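Local coordinates for transcription termination factor FttA (Methanosarcina mazei, PDB 2XR1), which probably terminates transcription by cutting nascent RNA near the exit channel of RNA polymerase and degrading it from the 5' end, using two zinc ions, at residues E426-L431 with G449-A454; E521-F526 with L568-E573; N532-V537 with R547-G552. One frame throughout, in Å; residues are numbered along the deposited sequence.

Contact 1: E426-L431 with G449-A454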
ATOM      1  N   GLU B 426     -13.339 -13.997  33.975  1.00 36.00           N
ATOM      2  CA  GLU B 426     -14.625 -14.696  33.829  1.00 37.02           C
ATOM      3  C   GLU B 426     -14.589 -16.058  34.528  1.00 36.94           C
ATOM      4  O   GLU B 426     -15.568 -16.450  35.191  1.00 37.88           O
ATOM      5  CB  GLU B 426     -15.114 -14.827  32.358  1.00 37.11           C
ATOM      6  CG  GLU B 426     -16.201 -13.761  31.926  1.00 40.90           C
ATOM      7  CD  GLU B 426     -17.417 -14.312  31.032  1.00 46.36           C
ATOM      8  OE1 GLU B 426     -17.263 -14.498  29.755  1.00 46.71           O
ATOM      9  OE2 GLU B 426     -18.526 -14.511  31.632  1.00 45.90           O
ATOM     10  N   VAL B 427     -13.464 -16.758  34.438  1.00 36.07           N
ATOM     11  CA  VAL B 427     -13.359 -18.045  35.129  1.00 36.72           C
ATOM     12  C   VAL B 427     -13.455 -17.869  36.644  1.00 37.58           C
ATOM     13  O   VAL B 427     -14.121 -18.626  37.316  1.00 38.49           O
ATOM     14  CB  VAL B 427     -12.070 -18.813  34.777  1.00 36.62           C
ATOM     15  CG1 VAL B 427     -11.953 -20.077  35.614  1.00 37.04           C
ATOM     16  CG2 VAL B 427     -12.044 -19.164  33.343  1.00 34.28           C
ATOM     17  N   MET B 428     -12.802 -16.853  37.176  1.00 38.15           N
ATOM     18  CA  MET B 428     -12.835 -16.584  38.641  1.00 39.49           C
ATOM     19  C   MET B 428     -14.243 -16.315  39.125  1.00 39.99           C
ATOM     20  O   MET B 428     -14.611 -16.751  40.175  1.00 41.21           O
ATOM     21  CB  MET B 428     -11.947 -15.388  39.000  1.00 39.24           C
ATOM     22  CG  MET B 428     -10.466 -15.617  38.747  1.00 39.19           C
ATOM     23  SD  MET B 428      -9.493 -14.091  38.741  1.00 40.22           S
ATOM     24  CE  MET B 428      -9.824 -13.550  40.451  1.00 36.94           C
ATOM     25  N   ILE B 429     -15.039 -15.591  38.348  1.00 40.06           N
ATOM     26  CA  ILE B 429     -16.396 -15.265  38.788  1.00 41.40           C
ATOM     27  C   ILE B 429     -17.246 -16.510  38.871  1.00 42.16           C
ATOM     28  O   ILE B 429     -18.062 -16.639  39.773  1.00 44.35           O
ATOM     29  CB  ILE B 429     -17.091 -14.251  37.868  1.00 40.87           C
ATOM     30  CG1 ILE B 429     -16.513 -12.867  38.125  1.00 41.06           C
ATOM     31  CG2 ILE B 429     -18.610 -14.206  38.149  1.00 41.60           C
ATOM     32  CD1 ILE B 429     -16.803 -11.918  37.007  1.00 40.85           C
ATOM     33  N   VAL B 430     -17.040 -17.429  37.945  1.00 41.23           N
ATOM     34  CA  VAL B 430     -17.753 -18.683  37.969  1.00 41.87           C
ATOM     35  C   VAL B 430     -17.328 -19.527  39.174  1.00 43.58           C
ATOM     36  O   VAL B 430     -18.183 -20.073  39.885  1.00 44.60           O
ATOM     37  CB  VAL B 430     -17.607 -19.413  36.619  1.00 40.49           C
ATOM     38  CG1 VAL B 430     -17.993 -20.861  36.738  1.00 41.93           C
ATOM     39  CG2 VAL B 430     -18.474 -18.721  35.598  1.00 39.43           C
ATOM     40  N   LEU B 431     -16.019 -19.610  39.414  1.00 43.69           N
ATOM     41  CA  LEU B 431     -15.488 -20.463  40.486  1.00 45.46           C
ATOM     42  C   LEU B 431     -15.924 -19.976  41.865  1.00 47.51           C
ATOM     43  O   LEU B 431     -16.467 -20.744  42.643  1.00 49.73           O
ATOM     44  CB  LEU B 431     -13.968 -20.558  40.409  1.00 44.78           C
ATOM     45  CG  LEU B 431     -13.444 -21.321  39.191  1.00 43.36           C
ATOM     46  CD1 LEU B 431     -11.988 -21.059  38.997  1.00 43.59           C
ATOM     47  CD2 LEU B 431     -13.670 -22.806  39.321  1.00 44.32           C
ATOM     48  N   GLY B 449       1.102 -15.528  37.489  1.00 46.97           N
ATOM     49  CA  GLY B 449       1.486 -14.757  36.307  1.00 46.50           C
ATOM     50  C   GLY B 449       0.713 -13.485  35.959  1.00 44.99           C
ATOM     51  O   GLY B 449       0.363 -13.281  34.781  1.00 44.58           O
ATOM     52  N   MET B 450       0.511 -12.621  36.949  1.00 45.05           N
ATOM     53  CA  MET B 450      -0.114 -11.289  36.775  1.00 44.28           C
ATOM     54  C   MET B 450      -1.649 -11.252  36.695  1.00 42.28           C
ATOM     55  O   MET B 450      -2.243 -10.175  36.549  1.00 41.16           O
ATOM     56  CB  MET B 450       0.475 -10.488  35.597  1.00 44.33           C
ATOM     57  CG  MET B 450       1.988 -10.409  35.523  1.00 47.85           C
ATOM     58  SD  MET B 450       2.736  -9.577  36.897  1.00 55.94           S
ATOM     59  CE  MET B 450       3.298  -8.065  36.064  1.00 56.29           C
ATOM     60  N   ILE B 451      -2.295 -12.397  36.849  1.00 41.84           N
ATOM     61  CA  ILE B 451      -3.746 -12.435  36.854  1.00 40.64           C
ATOM     62  C   ILE B 451      -4.302 -11.543  37.929  1.00 40.92           C
ATOM     63  O   ILE B 451      -5.210 -10.740  37.675  1.00 40.14           O
ATOM     64  CB  ILE B 451      -4.282 -13.849  37.067  1.00 40.89           C
ATOM     65  CG1 ILE B 451      -4.034 -14.674  35.809  1.00 40.46           C
ATOM     66  CG2 ILE B 451      -5.764 -13.819  37.378  1.00 39.54           C
ATOM     67  CD1 ILE B 451      -4.373 -16.101  36.006  1.00 42.38           C
ATOM     68  N   TRP B 452      -3.763 -11.688  39.131  1.00 42.43           N
ATOM     69  CA  TRP B 452      -4.265 -10.971  40.290  1.00 43.15           C
ATOM     70  C   TRP B 452      -4.108  -9.445  40.186  1.00 42.93           C
ATOM     71  O   TRP B 452      -5.034  -8.690  40.455  1.00 42.88           O
ATOM     72  CB  TRP B 452      -3.532 -11.463  41.523  1.00 45.69           C
ATOM     73  CG  TRP B 452      -4.003 -10.832  42.776  1.00 48.32           C
ATOM     74  CD1 TRP B 452      -3.288 -10.060  43.606  1.00 50.38           C
ATOM     75  CD2 TRP B 452      -5.326 -10.909  43.313  1.00 50.44           C
ATOM     76  NE1 TRP B 452      -4.064  -9.663  44.655  1.00 53.35           N
ATOM     77  CE2 TRP B 452      -5.331 -10.157  44.493  1.00 52.57           C
ATOM     78  CE3 TRP B 452      -6.516 -11.537  42.894  1.00 49.88           C
ATOM     79  CZ2 TRP B 452      -6.472 -10.018  45.299  1.00 54.59           C
ATOM     80  CZ3 TRP B 452      -7.654 -11.400  43.680  1.00 51.10           C
ATOM     81  CH2 TRP B 452      -7.620 -10.639  44.879  1.00 54.39           C
ATOM     82  N   GLU B 453      -2.920  -8.987  39.828  1.00 43.22           N
ATOM     83  CA  GLU B 453      -2.697  -7.573  39.550  1.00 42.79           C
ATOM     84  C   GLU B 453      -3.615  -7.062  38.430  1.00 40.88           C
ATOM     85  O   GLU B 453      -4.131  -5.929  38.504  1.00 40.48           O
ATOM     86  CB  GLU B 453      -1.229  -7.356  39.204  1.00 43.99           C
ATOM     87  CG  GLU B 453      -0.814  -5.920  38.875  1.00 45.34           C
ATOM     88  CD  GLU B 453      -1.195  -4.909  39.922  1.00 46.68           C
ATOM     89  OE1 GLU B 453      -0.886  -5.125  41.142  1.00 49.56           O
ATOM     90  OE2 GLU B 453      -1.794  -3.895  39.503  1.00 43.46           O
ATOM     91  N   ALA B 454      -3.855  -7.895  37.411  1.00 39.63           N
ATOM     92  CA  ALA B 454      -4.793  -7.531  36.323  1.00 38.06           C
ATOM     93  C   ALA B 454      -6.203  -7.362  36.858  1.00 37.86           C
ATOM     94  O   ALA B 454      -6.962  -6.519  36.394  1.00 37.25           O
ATOM     95  CB  ALA B 454      -4.779  -8.543  35.249  1.00 36.94           C
TER
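M428 meets I451 and W452 where two helices of the beta-CASP domain pack on the same parallel sheet. Helix 423-436 is the crossover of a beta-alpha-beta unit that joins strands 414-417 and 445-448. Helix 451-460 starts just after the second of these strands. The backbones stay well apart, with 10.1 Å between CA of M428 and CA of I451, and the side chains bridge the distance. M428 and I451 both point across the gap and run past each other in opposite directions, side by side. The thioether SD of M428 lies 4.0 Å from the branch methyl CG2 of I451. Both residues also rest on L508 of strand 506-509, which lies between the two strands of the crossover.

W452 leaves its helix at an angle, but with CG anti to the backbone N (chi1 -178°) its indole swings back toward M428. E453 is turned another way and bonds S145 and T147, at the start of helix 146-157. The side chain of I451 is about 11 Å from that of the zinc ligand H247. M428 bends at chi3 (61°), and its methyl CE comes to the edge of the W452 ring, near the ring plane, 4.4 Å from CZ3.

Contact 2: E521-F526 with L568-E573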
ATOM      1  N   GLU B 521       5.341 -24.744  34.163  1.00 64.27           N
ATOM      2  CA  GLU B 521       5.887 -25.358  35.369  1.00 67.95           C
ATOM      3  C   GLU B 521       4.830 -26.261  36.005  1.00 66.58           C
ATOM      4  O   GLU B 521       5.109 -27.403  36.330  1.00 69.32           O
ATOM      5  CB  GLU B 521       6.397 -24.305  36.376  1.00 69.23           C
ATOM      6  CG  GLU B 521       7.925 -24.155  36.425  1.00 74.71           C
ATOM      7  CD  GLU B 521       8.379 -22.749  36.848  1.00 77.03           C
ATOM      8  OE1 GLU B 521       7.947 -21.779  36.186  1.00 76.40           O
ATOM      9  OE2 GLU B 521       9.168 -22.598  37.821  1.00 80.48           O
ATOM     10  N   TYR B 522       3.615 -25.750  36.168  1.00 62.73           N
ATOM     11  CA  TYR B 522       2.518 -26.547  36.716  1.00 61.47           C
ATOM     12  C   TYR B 522       2.251 -27.789  35.891  1.00 62.01           C
ATOM     13  O   TYR B 522       1.946 -28.857  36.435  1.00 64.09           O
ATOM     14  CB  TYR B 522       1.238 -25.726  36.795  1.00 57.38           C
ATOM     15  CG  TYR B 522       1.346 -24.631  37.797  1.00 57.01           C
ATOM     16  CD1 TYR B 522       1.453 -24.918  39.157  1.00 57.59           C
ATOM     17  CD2 TYR B 522       1.380 -23.297  37.401  1.00 55.16           C
ATOM     18  CE1 TYR B 522       1.572 -23.909  40.090  1.00 55.86           C
ATOM     19  CE2 TYR B 522       1.516 -22.279  38.346  1.00 54.21           C
ATOM     20  CZ  TYR B 522       1.620 -22.605  39.678  1.00 53.57           C
ATOM     21  OH  TYR B 522       1.740 -21.609  40.597  1.00 54.96           O
ATOM     22  N   PHE B 523       2.377 -27.642  34.581  1.00 60.80           N
ATOM     23  CA  PHE B 523       2.101 -28.717  33.635  1.00 61.06           C
ATOM     24  C   PHE B 523       3.245 -29.726  33.649  1.00 65.80           C
ATOM     25  O   PHE B 523       3.021 -30.937  33.676  1.00 67.51           O
ATOM     26  CB  PHE B 523       1.880 -28.105  32.238  1.00 58.79           C
ATOM     27  CG  PHE B 523       1.886 -29.085  31.116  1.00 59.16           C
ATOM     28  CD1 PHE B 523       0.729 -29.690  30.711  1.00 57.41           C
ATOM     29  CD2 PHE B 523       3.063 -29.381  30.444  1.00 62.68           C
ATOM     30  CE1 PHE B 523       0.741 -30.595  29.656  1.00 58.92           C
ATOM     31  CE2 PHE B 523       3.079 -30.287  29.392  1.00 64.10           C
ATOM     32  CZ  PHE B 523       1.925 -30.891  29.003  1.00 61.83           C
ATOM     33  N   LYS B 524       4.476 -29.226  33.653  1.00 68.16           N
ATOM     34  CA  LYS B 524       5.635 -30.101  33.657  1.00 72.83           C
ATOM     35  C   LYS B 524       5.543 -31.082  34.814  1.00 75.59           C
ATOM     36  O   LYS B 524       6.079 -32.186  34.723  1.00 79.80           O
ATOM     37  CB  LYS B 524       6.928 -29.298  33.719  1.00 74.97           C
ATOM     38  N   ALA B 525       4.839 -30.703  35.879  1.00 73.73           N
ATOM     39  CA  ALA B 525       4.782 -31.516  37.097  1.00 76.73           C
ATOM     40  C   ALA B 525       3.456 -32.239  37.327  1.00 74.87           C
ATOM     41  O   ALA B 525       3.438 -33.240  38.012  1.00 78.30           O
ATOM     42  CB  ALA B 525       5.129 -30.663  38.312  1.00 77.26           C
ATOM     43  N   PHE B 526       2.351 -31.757  36.779  1.00 70.49           N
ATOM     44  CA  PHE B 526       1.052 -32.411  37.036  1.00 69.29           C
ATOM     45  C   PHE B 526       0.494 -33.275  35.891  1.00 69.02           C
ATOM     46  O   PHE B 526      -0.522 -33.959  36.056  1.00 68.31           O
ATOM     47  CB  PHE B 526       0.008 -31.361  37.444  1.00 65.00           C
ATOM     48  CG  PHE B 526       0.289 -30.699  38.768  1.00 65.49           C
ATOM     49  CD1 PHE B 526       0.751 -31.434  39.861  1.00 68.95           C
ATOM     50  CD2 PHE B 526       0.077 -29.349  38.938  1.00 61.25           C
ATOM     51  CE1 PHE B 526       0.998 -30.811  41.067  1.00 69.59           C
ATOM     52  CE2 PHE B 526       0.340 -28.738  40.159  1.00 62.13           C
ATOM     53  CZ  PHE B 526       0.796 -29.469  41.210  1.00 65.85           C
ATOM     54  N   LEU B 568       8.175 -34.883  27.686  1.00107.16           N
ATOM     55  CA  LEU B 568       7.483 -35.637  28.758  1.00106.21           C
ATOM     56  C   LEU B 568       5.994 -35.897  28.464  1.00100.90           C
ATOM     57  O   LEU B 568       5.255 -34.993  28.048  1.00 95.68           O
ATOM     58  CB  LEU B 568       7.682 -34.967  30.148  1.00105.55           C
ATOM     59  CG  LEU B 568       9.019 -35.246  30.897  1.00111.54           C
ATOM     60  CD1 LEU B 568       9.148 -34.394  32.181  1.00110.14           C
ATOM     61  CD2 LEU B 568       9.229 -36.738  31.224  1.00115.31           C
ATOM     62  N   LYS B 569       5.587 -37.150  28.709  1.00101.87           N
ATOM     63  CA  LYS B 569       4.276 -37.669  28.309  1.00 98.36           C
ATOM     64  C   LYS B 569       3.135 -37.369  29.278  1.00 93.83           C
ATOM     65  O   LYS B 569       3.232 -37.619  30.489  1.00 94.83           O
ATOM     66  CB  LYS B 569       4.327 -39.179  28.087  1.00102.81           C
ATOM     67  CG  LYS B 569       4.447 -39.597  26.627  1.00103.82           C
ATOM     68  CD  LYS B 569       4.192 -41.088  26.452  1.00106.87           C
ATOM     69  CE  LYS B 569       5.010 -41.954  27.445  1.00111.37           C
ATOM     70  NZ  LYS B 569       6.435 -41.543  27.542  1.00112.74           N
ATOM     71  N   MET B 570       2.031 -36.916  28.687  1.00 88.38           N
ATOM     72  CA  MET B 570       0.875 -36.420  29.398  1.00 83.73           C
ATOM     73  C   MET B 570      -0.244 -37.461  29.482  1.00 83.01           C
ATOM     74  O   MET B 570      -0.805 -37.859  28.483  1.00 82.57           O
ATOM     75  CB  MET B 570       0.390 -35.193  28.646  1.00 79.96           C
ATOM     76  CG  MET B 570      -0.818 -34.472  29.193  1.00 76.58           C
ATOM     77  SD  MET B 570      -1.525 -33.651  27.767  1.00 75.82           S
ATOM     78  CE  MET B 570      -3.026 -33.013  28.490  1.00 73.27           C
ATOM     79  N   ASN B 571      -0.563 -37.889  30.695  1.00 81.61           N
ATOM     80  CA  ASN B 571      -1.658 -38.806  30.927  1.00 81.52           C
ATOM     81  C   ASN B 571      -2.895 -38.110  31.466  1.00 78.20           C
ATOM     82  O   ASN B 571      -3.891 -38.769  31.741  1.00 78.42           O
ATOM     83  CB  ASN B 571      -1.225 -39.863  31.936  1.00 85.41           C
ATOM     84  CG  ASN B 571       0.045 -40.583  31.519  1.00 89.39           C
ATOM     85  OD1 ASN B 571       0.680 -40.209  30.525  1.00 91.18           O
ATOM     86  ND2 ASN B 571       0.430 -41.611  32.280  1.00 90.87           N
ATOM     87  N   MET B 572      -2.841 -36.792  31.636  1.00 74.67           N
ATOM     88  CA  MET B 572      -3.899 -36.091  32.370  1.00 72.33           C
ATOM     89  C   MET B 572      -5.098 -35.802  31.478  1.00 69.36           C
ATOM     90  O   MET B 572      -4.941 -35.446  30.315  1.00 68.59           O
ATOM     91  CB  MET B 572      -3.370 -34.790  33.000  1.00 70.84           C
ATOM     92  CG  MET B 572      -3.425 -33.538  32.129  1.00 67.66           C
ATOM     93  SD  MET B 572      -2.710 -32.105  32.991  1.00 67.75           S
ATOM     94  CE  MET B 572      -1.306 -31.722  31.961  1.00 65.55           C
ATOM     95  N   GLU B 573      -6.291 -35.949  32.041  1.00 68.16           N
ATOM     96  CA  GLU B 573      -7.554 -35.619  31.375  1.00 65.60           C
ATOM     97  C   GLU B 573      -7.522 -34.228  30.749  1.00 61.74           C
ATOM     98  O   GLU B 573      -6.949 -33.294  31.312  1.00 61.25           O
ATOM     99  CB  GLU B 573      -8.708 -35.695  32.388  1.00 66.17           C
ATOM    100  CG  GLU B 573     -10.122 -35.515  31.805  1.00 65.81           C
ATOM    101  CD  GLU B 573     -11.219 -35.745  32.853  1.00 68.52           C
ATOM    102  OE1 GLU B 573     -11.387 -36.908  33.316  1.00 70.76           O
ATOM    103  OE2 GLU B 573     -11.910 -34.751  33.218  1.00 69.28           O
TER
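The carbonyl O of F526 accepts a hydrogen bond from ND2 of N532, and the sulfur SD of M572 lies 4.2 Å from the same oxygen. This oxygen sits at the end of helix 518-526, whose last turn is held by the bond from F526 N to Y522 O at 2.9 Å. Across the contact, F523 sets its CG anti to the backbone N (chi1 167°), which carries the ring out to the methionines of the loop. M570 and M572 both point to the helix. The ring takes CG of M570 at 4.2 Å from its CE1, approached obliquely. The side chain of M572 crosses that of F523 at about a right angle. Its methyl CE is modelled too close to the ring, so its exact place is doubtful.

The loop 570-572 has further bonds. M570 O accepts a hydrogen bond from K554, and N571 shares a backbone hydrogen bond with A527. M570 and M572 also touch L534 of strand 533-536. Helix 518-526, the beta-CASP crossover between strands 506-509 and 533-536, packs F526 and Y522 on the first, while the loop leads from the short, weakly bonded strand 568-569 into 573-576, an outermost strand of the parallel sheet.

Contact 3: N532-V537 with R547-G552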
ATOM      1  N   ASN B 532      -5.629 -35.842  37.458  1.00 66.25           N
ATOM      2  CA  ASN B 532      -5.683 -34.413  37.159  1.00 62.15           C
ATOM      3  C   ASN B 532      -6.418 -34.077  35.874  1.00 59.62           C
ATOM      4  O   ASN B 532      -6.757 -34.971  35.090  1.00 61.60           O
ATOM      5  CB  ASN B 532      -4.270 -33.859  37.043  1.00 62.61           C
ATOM      6  CG  ASN B 532      -3.516 -33.925  38.342  1.00 64.99           C
ATOM      7  OD1 ASN B 532      -4.098 -33.781  39.418  1.00 63.98           O
ATOM      8  ND2 ASN B 532      -2.208 -34.136  38.251  1.00 67.48           N
ATOM      9  N   THR B 533      -6.651 -32.782  35.650  1.00 56.03           N
ATOM     10  CA  THR B 533      -7.340 -32.305  34.467  1.00 52.96           C
ATOM     11  C   THR B 533      -6.785 -30.992  33.931  1.00 50.63           C
ATOM     12  O   THR B 533      -6.369 -30.118  34.693  1.00 50.05           O
ATOM     13  CB  THR B 533      -8.811 -32.090  34.762  1.00 51.52           C
ATOM     14  OG1 THR B 533      -9.366 -33.301  35.286  1.00 54.20           O
ATOM     15  CG2 THR B 533      -9.564 -31.711  33.481  1.00 49.87           C
ATOM     16  N   LEU B 534      -6.799 -30.854  32.606  1.00 49.29           N
ATOM     17  CA  LEU B 534      -6.322 -29.652  31.968  1.00 47.45           C
ATOM     18  C   LEU B 534      -7.490 -29.004  31.242  1.00 44.82           C
ATOM     19  O   LEU B 534      -7.997 -29.586  30.285  1.00 45.16           O
ATOM     20  CB  LEU B 534      -5.203 -30.000  30.978  1.00 49.07           C
ATOM     21  CG  LEU B 534      -4.590 -28.824  30.204  1.00 47.29           C
ATOM     22  CD1 LEU B 534      -3.768 -27.997  31.157  1.00 46.89           C
ATOM     23  CD2 LEU B 534      -3.765 -29.341  29.020  1.00 47.76           C
ATOM     24  N   VAL B 535      -7.896 -27.803  31.665  1.00 42.65           N
ATOM     25  CA  VAL B 535      -9.157 -27.223  31.200  1.00 40.64           C
ATOM     26  C   VAL B 535      -8.919 -26.108  30.210  1.00 38.98           C
ATOM     27  O   VAL B 535      -8.404 -25.067  30.569  1.00 39.18           O
ATOM     28  CB  VAL B 535      -9.964 -26.677  32.397  1.00 40.10           C
ATOM     29  CG1 VAL B 535     -11.382 -26.274  31.979  1.00 38.87           C
ATOM     30  CG2 VAL B 535     -10.020 -27.738  33.517  1.00 42.08           C
ATOM     31  N   PHE B 536      -9.287 -26.315  28.962  1.00 38.48           N
ATOM     32  CA  PHE B 536      -9.238 -25.236  27.978  1.00 37.53           C
ATOM     33  C   PHE B 536     -10.543 -24.444  27.943  1.00 35.92           C
ATOM     34  O   PHE B 536     -11.580 -24.995  27.624  1.00 36.36           O
ATOM     35  CB  PHE B 536      -8.965 -25.790  26.585  1.00 38.53           C
ATOM     36  CG  PHE B 536      -7.575 -26.301  26.402  1.00 40.83           C
ATOM     37  CD1 PHE B 536      -6.502 -25.439  26.422  1.00 40.67           C
ATOM     38  CD2 PHE B 536      -7.333 -27.651  26.187  1.00 43.28           C
ATOM     39  CE1 PHE B 536      -5.217 -25.906  26.256  1.00 42.40           C
ATOM     40  CE2 PHE B 536      -6.043 -28.114  26.001  1.00 44.09           C
ATOM     41  CZ  PHE B 536      -4.993 -27.239  26.036  1.00 44.05           C
ATOM     42  N   VAL B 537     -10.470 -23.147  28.221  1.00 35.12           N
ATOM     43  CA  VAL B 537     -11.654 -22.315  28.396  1.00 33.97           C
ATOM     44  C   VAL B 537     -11.871 -21.364  27.238  1.00 33.77           C
ATOM     45  O   VAL B 537     -12.843 -20.621  27.228  1.00 34.25           O
ATOM     46  CB  VAL B 537     -11.574 -21.483  29.654  1.00 33.50           C
ATOM     47  CG1 VAL B 537     -11.454 -22.386  30.891  1.00 34.15           C
ATOM     48  CG2 VAL B 537     -10.448 -20.544  29.553  1.00 32.77           C
ATOM     49  N   ARG B 547      -2.868 -25.576  21.444  1.00 44.84           N
ATOM     50  CA  ARG B 547      -3.567 -26.108  20.306  1.00 45.64           C
ATOM     51  C   ARG B 547      -3.123 -27.539  20.006  1.00 48.36           C
ATOM     52  O   ARG B 547      -3.949 -28.409  19.735  1.00 48.86           O
ATOM     53  CB  ARG B 547      -3.314 -25.230  19.086  1.00 46.37           C
ATOM     54  CG  ARG B 547      -3.944 -25.753  17.788  1.00 48.28           C
ATOM     55  CD  ARG B 547      -5.418 -25.995  17.962  1.00 47.59           C
ATOM     56  NE  ARG B 547      -6.066 -25.847  16.679  1.00 51.70           N
ATOM     57  CZ  ARG B 547      -7.159 -26.499  16.299  1.00 55.05           C
ATOM     58  NH1 ARG B 547      -7.769 -27.355  17.131  1.00 56.20           N
ATOM     59  NH2 ARG B 547      -7.646 -26.297  15.062  1.00 56.09           N
ATOM     60  N   ARG B 548      -1.818 -27.756  20.036  1.00 50.37           N
ATOM     61  CA  ARG B 548      -1.255 -29.060  19.806  1.00 53.93           C
ATOM     62  C   ARG B 548      -1.795 -30.097  20.817  1.00 53.65           C
ATOM     63  O   ARG B 548      -2.224 -31.184  20.422  1.00 54.84           O
ATOM     64  CB  ARG B 548       0.279 -28.947  19.780  1.00 57.36           C
ATOM     65  CG  ARG B 548       1.041 -30.200  20.044  1.00 62.05           C
ATOM     66  CD  ARG B 548       2.009 -30.483  18.949  1.00 69.82           C
ATOM     67  NE  ARG B 548       3.180 -29.605  18.925  1.00 74.09           N
ATOM     68  CZ  ARG B 548       4.262 -29.829  18.168  1.00 79.92           C
ATOM     69  NH1 ARG B 548       4.322 -30.903  17.367  1.00 82.69           N
ATOM     70  NH2 ARG B 548       5.293 -28.982  18.209  1.00 81.64           N
ATOM     71  N   ILE B 549      -1.835 -29.766  22.094  1.00 52.25           N
ATOM     72  CA  ILE B 549      -2.432 -30.683  23.062  1.00 53.00           C
ATOM     73  C   ILE B 549      -3.893 -31.000  22.732  1.00 52.31           C
ATOM     74  O   ILE B 549      -4.300 -32.161  22.678  1.00 54.35           O
ATOM     75  CB  ILE B 549      -2.392 -30.136  24.463  1.00 51.13           C
ATOM     76  CG1 ILE B 549      -0.946 -30.058  24.942  1.00 54.16           C
ATOM     77  CG2 ILE B 549      -3.202 -31.019  25.365  1.00 50.07           C
ATOM     78  CD1 ILE B 549      -0.757 -29.337  26.256  1.00 53.16           C
ATOM     79  N   GLN B 550      -4.671 -29.955  22.500  1.00 50.41           N
ATOM     80  CA  GLN B 550      -6.100 -30.075  22.210  1.00 49.53           C
ATOM     81  C   GLN B 550      -6.390 -30.932  21.000  1.00 51.80           C
ATOM     82  O   GLN B 550      -7.487 -31.456  20.891  1.00 52.07           O
ATOM     83  CB  GLN B 550      -6.675 -28.677  22.016  1.00 47.33           C
ATOM     84  CG  GLN B 550      -8.073 -28.577  21.381  1.00 48.19           C
ATOM     85  CD  GLN B 550      -8.645 -27.172  21.524  1.00 47.20           C
ATOM     86  OE1 GLN B 550      -8.936 -26.718  22.635  1.00 48.58           O
ATOM     87  NE2 GLN B 550      -8.747 -26.462  20.419  1.00 48.18           N
ATOM     88  N   LYS B 551      -5.419 -31.068  20.096  1.00 54.13           N
ATOM     89  CA  LYS B 551      -5.530 -31.990  18.962  1.00 57.13           C
ATOM     90  C   LYS B 551      -5.194 -33.450  19.324  1.00 60.53           C
ATOM     91  O   LYS B 551      -5.177 -34.330  18.453  1.00 62.95           O
ATOM     92  CB  LYS B 551      -4.609 -31.549  17.812  1.00 58.74           C
ATOM     93  CG  LYS B 551      -5.050 -30.317  17.062  1.00 57.36           C
ATOM     94  CD  LYS B 551      -4.225 -30.142  15.757  1.00 61.19           C
ATOM     95  CE  LYS B 551      -3.735 -28.679  15.592  1.00 60.32           C
ATOM     96  NZ  LYS B 551      -3.086 -28.377  14.295  1.00 62.66           N
ATOM     97  N   GLY B 552      -4.893 -33.709  20.591  1.00 60.86           N
ATOM     98  CA  GLY B 552      -4.609 -35.080  21.038  1.00 64.40           C
ATOM     99  C   GLY B 552      -3.170 -35.531  20.836  1.00 68.36           C
ATOM    100  O   GLY B 552      -2.890 -36.729  20.850  1.00 72.00           O
TER
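F536 and Q550 mark the closest approach of the two backbones, with 8.2 Å between their CA atoms, where strand 533-536 passes the last turn of helix 545-550. L534 and F536 are two residues apart on the strand, and both point to the helix. V535, between them, instead packs on L400 of helix 393-409.

I549 meets both strand residues. Its branch methyl CG2 is 4.1 Å from CD2 of L534. The same methyl is 4.1 Å from CE2 of F536, where it sits at the ring edge, near the ring plane. Both side chains cross I549 at about a right angle. The longer branch of I549 also takes part, with CD1 at 4.1 Å from CD2 of L534. I549 thus spans the two strand side chains, and it reaches M514 and M570 as well.

Q550 comes to F536 another way. Its CB lies 4.1 Å from CE2 of the ring. Its CG is anti to the backbone N (chi1 166°) and the chain runs on extended, which brings the amide up to the phenyl ring. OE1 stands 4.0 Å from CD2 of F536, placed obliquely to the ring. The amide and ring planes are 81° apart, so the two groups do not stack. No hydrogen bond joins the two segments.

The helix ends just beyond these residues. G552 has positive phi, and its N bonds I549 O at 2.7 Å, part of a Schellman motif. Q550 also touches V576 of strand 573-576, which follows strand 533-536 and helix 545-550 in the chain. The helix thus covers two neighbouring parallel strands, as the helix of a beta-alpha-beta crossover does in the alpha/beta sheet of this beta-CASP domain.

How the contacts relate
All three contacts belong to the beta-CASP region and its six-stranded parallel sheet. Contact 1 comes first along the chain. The two segments of contact 3 both lie between those of contact 2. The centres of contacts 2 and 3 are about 11 Å apart; that of contact 1 is about 22 Å from contact 2's and about 19 Å from contact 3's. Contacts 1 and 3 meet through V427 CG2 and V537 CG1, 4.1 Å apart. Contacts 2 and 3 share a probable hydrogen bond of 2.8 Å from L534 N to E573 O, between neighbouring strands. The contacts thus lie round one sheet: helix to helix, helix to loop, and strand to helix, with contact 1 nearest the zinc site.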